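Serine protease inhibitor 2 (Anopheles gambiae, PDB 3PZF) inhibits clip-domain serine proteases, one of them as a covalent complex, so that phenoloxidase activation and melanization in mosquito hemolymph are held back. Local coordinates at residues G161-I166 and V180-F185. Numbering follows the deposited sequence.
Sequences GRLREI and VNVIYF
In this serpin the loop that follows helix 144-158 lies over one face of a central strand of beta-sheet A, where Arg162, Leu163 and Ile166 meet Tyr184, Val182 and Val180. The loop runs nearly antiparallel to the strand, 165° apart end to end, yet no hydrogen bond joins the two; methyl groups make the contact, and at one end the aliphatic part of an arginine against a tyrosine ring. Strand alternation turns Val180 and Val182 toward the loop, and Asn181 and Ile183 away. Compact, branched valine suits such a place, being at home in a strand and offering methyls to the loop packed on it; the longer leucine and isoleucine span the gap from the loop. Ile166 reaches toward the strand with CG1 anti to its backbone N (chi1 -169°) and the chain extended beyond it, so that CD1 comes to 3.9 Å from Val180 CG1, methyl tip to methyl tip; the same CD1 lies 4.2 Å from Val182 CG1. Leu163 and Val182 lie alongside each other, pointing in opposite directions, with Leu163 CD1 4.1 Å from Val182 CB, while Val155 of the helix also packs on this leucine. At the far end Arg162 CB comes to 3.5 Å from Tyr184 CD1, at the edge of the ring and near its plane. The arginine chain then bends at chi2 (57°) and takes its charged end away from the tyrosine, and NE forms a salt bridge with Glu347 of the hinge region. The arrangement belongs to the serpin fold, in which sheet A opens to admit the reactive centre loop; the Arg162-Glu347 bridge ties this linker to the hinge where such insertion would begin, as in other inhibitory serpins.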
ATOM      1  N   GLY A 161       7.757 -15.866  -0.424  1.00 42.72           N
ATOM      2  CA  GLY A 161       6.706 -16.786  -0.815  1.00 36.29           C
ATOM      3  C   GLY A 161       5.290 -16.387  -0.396  1.00 35.66           C
ATOM      4  O   GLY A 161       4.332 -17.146  -0.641  1.00 35.90           O
ATOM      5  N   ARG A 162       5.138 -15.210   0.213  1.00 32.15           N
ATOM      6  CA  ARG A 162       3.822 -14.752   0.657  1.00 32.44           C
ATOM      7  C   ARG A 162       2.956 -14.546  -0.565  1.00 33.92           C
ATOM      8  O   ARG A 162       1.759 -14.816  -0.534  1.00 31.25           O
ATOM      9  CB  ARG A 162       3.932 -13.453   1.458  1.00 32.68           C
ATOM     10  CG  ARG A 162       2.589 -12.870   1.941  1.00 35.09           C
ATOM     11  CD  ARG A 162       1.782 -13.851   2.795  1.00 33.09           C
ATOM     12  NE  ARG A 162       0.495 -13.259   3.182  1.00 31.86           N
ATOM     13  CZ  ARG A 162      -0.575 -13.208   2.388  1.00 27.41           C
ATOM     14  NH1 ARG A 162      -0.524 -13.745   1.167  1.00 34.86           N
ATOM     15  NH2 ARG A 162      -1.696 -12.648   2.824  1.00 30.37           N
ATOM     16  N   LEU A 163       3.586 -14.069  -1.640  1.00 30.56           N
ATOM     17  CA  LEU A 163       2.931 -13.889  -2.930  1.00 32.57           C
ATOM     18  C   LEU A 163       3.709 -14.731  -3.943  1.00 39.02           C
ATOM     19  O   LEU A 163       4.941 -14.743  -3.918  1.00 36.95           O
ATOM     20  CB  LEU A 163       2.983 -12.419  -3.385  1.00 29.12           C
ATOM     21  CG  LEU A 163       2.467 -11.337  -2.426  1.00 28.26           C
ATOM     22  CD1 LEU A 163       2.665  -9.953  -3.030  1.00 27.79           C
ATOM     23  CD2 LEU A 163       0.992 -11.592  -2.059  1.00 26.93           C
ATOM     24  N   ARG A 164       2.987 -15.392  -4.845  1.00 33.95           N
ATOM     25  CA  ARG A 164       3.563 -16.399  -5.729  1.00 42.46           C
ATOM     26  C   ARG A 164       3.465 -16.026  -7.200  1.00 39.40           C
ATOM     27  O   ARG A 164       4.174 -16.582  -8.022  1.00 37.49           O
ATOM     28  CB  ARG A 164       2.831 -17.729  -5.536  1.00 44.66           C
ATOM     29  CG  ARG A 164       2.896 -18.310  -4.134  1.00 51.82           C
ATOM     30  CD  ARG A 164       4.275 -18.869  -3.826  1.00 66.31           C
ATOM     31  NE  ARG A 164       4.319 -19.499  -2.508  1.00 74.33           N
ATOM     32  CZ  ARG A 164       5.155 -20.477  -2.170  1.00 84.45           C
ATOM     33  NH1 ARG A 164       6.024 -20.953  -3.055  1.00 86.97           N
ATOM     34  NH2 ARG A 164       5.115 -20.985  -0.946  1.00 85.43           N
ATOM     35  N   GLU A 165       2.565 -15.114  -7.547  1.00 36.94           N
ATOM     36  CA  GLU A 165       2.416 -14.743  -8.947  1.00 34.54           C
ATOM     37  C   GLU A 165       1.667 -13.444  -9.069  1.00 34.27           C
ATOM     38  O   GLU A 165       0.899 -13.056  -8.182  1.00 32.92           O
ATOM     39  CB  GLU A 165       1.659 -15.814  -9.735  1.00 41.98           C
ATOM     40  CG  GLU A 165       0.181 -15.881  -9.399  1.00 54.98           C
ATOM     41  CD  GLU A 165      -0.083 -16.630  -8.102  1.00 70.23           C
ATOM     42  OE1 GLU A 165      -0.994 -16.229  -7.333  1.00 61.17           O
ATOM     43  OE2 GLU A 165       0.620 -17.636  -7.860  1.00 78.53           O
ATOM     44  N   ILE A 166       1.875 -12.783 -10.193  1.00 32.96           N
ATOM     45  CA  ILE A 166       1.230 -11.513 -10.414  1.00 32.15           C
ATOM     46  C   ILE A 166       0.794 -11.339 -11.865  1.00 38.41           C
ATOM     47  O   ILE A 166      -0.076 -10.530 -12.149  1.00 37.98           O
ATOM     48  CB  ILE A 166       2.150 -10.372  -9.970  1.00 29.43           C
ATOM     49  CG1 ILE A 166       1.396  -9.045  -9.943  1.00 29.33           C
ATOM     50  CG2 ILE A 166       3.371 -10.264 -10.890  1.00 28.52           C
ATOM     51  CD1 ILE A 166       2.174  -7.948  -9.188  1.00 24.26           C
ATOM     52  N   VAL A 180       6.736  -3.649 -12.112  1.00 23.58           N
ATOM     53  CA  VAL A 180       6.065  -4.512 -11.132  1.00 24.12           C
ATOM     54  C   VAL A 180       6.496  -4.093  -9.748  1.00 26.75           C
ATOM     55  O   VAL A 180       7.673  -3.880  -9.517  1.00 22.17           O
ATOM     56  CB  VAL A 180       6.453  -5.993 -11.355  1.00 32.73           C
ATOM     57  CG1 VAL A 180       5.782  -6.891 -10.302  1.00 38.07           C
ATOM     58  CG2 VAL A 180       6.037  -6.439 -12.736  1.00 30.11           C
ATOM     59  N   ASN A 181       5.539  -3.949  -8.833  1.00 25.45           N
ATOM     60  CA  ASN A 181       5.848  -3.658  -7.455  1.00 21.95           C
ATOM     61  C   ASN A 181       5.097  -4.601  -6.522  1.00 22.51           C
ATOM     62  O   ASN A 181       3.914  -4.860  -6.708  1.00 19.54           O
ATOM     63  CB  ASN A 181       5.469  -2.218  -7.108  1.00 19.36           C
ATOM     64  CG  ASN A 181       5.612  -1.925  -5.629  1.00 23.17           C
ATOM     65  OD1 ASN A 181       6.710  -1.646  -5.132  1.00 26.15           O
ATOM     66  ND2 ASN A 181       4.519  -2.002  -4.919  1.00 19.04           N
ATOM     67  N   VAL A 182       5.797  -5.104  -5.515  1.00 18.92           N
ATOM     68  CA  VAL A 182       5.164  -5.914  -4.485  1.00 20.60           C
ATOM     69  C   VAL A 182       5.666  -5.453  -3.124  1.00 21.86           C
ATOM     70  O   VAL A 182       6.686  -4.780  -3.000  1.00 23.73           O
ATOM     71  CB  VAL A 182       5.424  -7.441  -4.654  1.00 22.70           C
ATOM     72  CG1 VAL A 182       4.789  -7.961  -5.952  1.00 21.91           C
ATOM     73  CG2 VAL A 182       6.913  -7.739  -4.662  1.00 27.88           C
ATOM     74  N   ILE A 183       4.922  -5.815  -2.088  1.00 23.34           N
ATOM     75  CA  ILE A 183       5.281  -5.421  -0.738  1.00 18.56           C
ATOM     76  C   ILE A 183       4.935  -6.568   0.186  1.00 27.76           C
ATOM     77  O   ILE A 183       4.007  -7.332  -0.091  1.00 26.63           O
ATOM     78  CB  ILE A 183       4.537  -4.166  -0.285  1.00 22.26           C
ATOM     79  CG1 ILE A 183       5.082  -3.709   1.077  1.00 21.04           C
ATOM     80  CG2 ILE A 183       3.026  -4.452  -0.229  1.00 22.86           C
ATOM     81  CD1 ILE A 183       4.541  -2.343   1.536  1.00 26.44           C
ATOM     82  N   TYR A 184       5.725  -6.726   1.240  1.00 22.25           N
ATOM     83  CA  TYR A 184       5.531  -7.836   2.173  1.00 27.14           C
ATOM     84  C   TYR A 184       5.807  -7.308   3.564  1.00 25.67           C
ATOM     85  O   TYR A 184       6.700  -6.467   3.750  1.00 23.99           O
ATOM     86  CB  TYR A 184       6.474  -8.996   1.829  1.00 33.24           C
ATOM     87  CG  TYR A 184       6.699  -9.965   2.973  1.00 31.38           C
ATOM     88  CD1 TYR A 184       5.834 -11.027   3.187  1.00 32.15           C
ATOM     89  CD2 TYR A 184       7.770  -9.805   3.844  1.00 29.74           C
ATOM     90  CE1 TYR A 184       6.044 -11.927   4.231  1.00 36.67           C
ATOM     91  CE2 TYR A 184       7.991 -10.694   4.887  1.00 34.18           C
ATOM     92  CZ  TYR A 184       7.127 -11.748   5.077  1.00 38.14           C
ATOM     93  OH  TYR A 184       7.343 -12.622   6.119  1.00 44.50           O
ATOM     94  N   PHE A 185       5.023  -7.759   4.545  1.00 24.06           N
ATOM     95  CA  PHE A 185       5.178  -7.248   5.895  1.00 26.37           C
ATOM     96  C   PHE A 185       4.841  -8.312   6.925  1.00 32.11           C
ATOM     97  O   PHE A 185       3.760  -8.879   6.905  1.00 27.95           O
ATOM     98  CB  PHE A 185       4.283  -6.040   6.124  1.00 19.35           C
ATOM     99  CG  PHE A 185       4.179  -5.645   7.569  1.00 25.48           C
ATOM    100  CD1 PHE A 185       5.312  -5.304   8.293  1.00 23.20           C
ATOM    101  CD2 PHE A 185       2.952  -5.628   8.205  1.00 22.77           C
ATOM    102  CE1 PHE A 185       5.213  -4.941   9.632  1.00 21.85           C
ATOM    103  CE2 PHE A 185       2.849  -5.267   9.551  1.00 28.69           C
ATOM    104  CZ  PHE A 185       3.988  -4.931  10.260  1.00 24.73           C
TER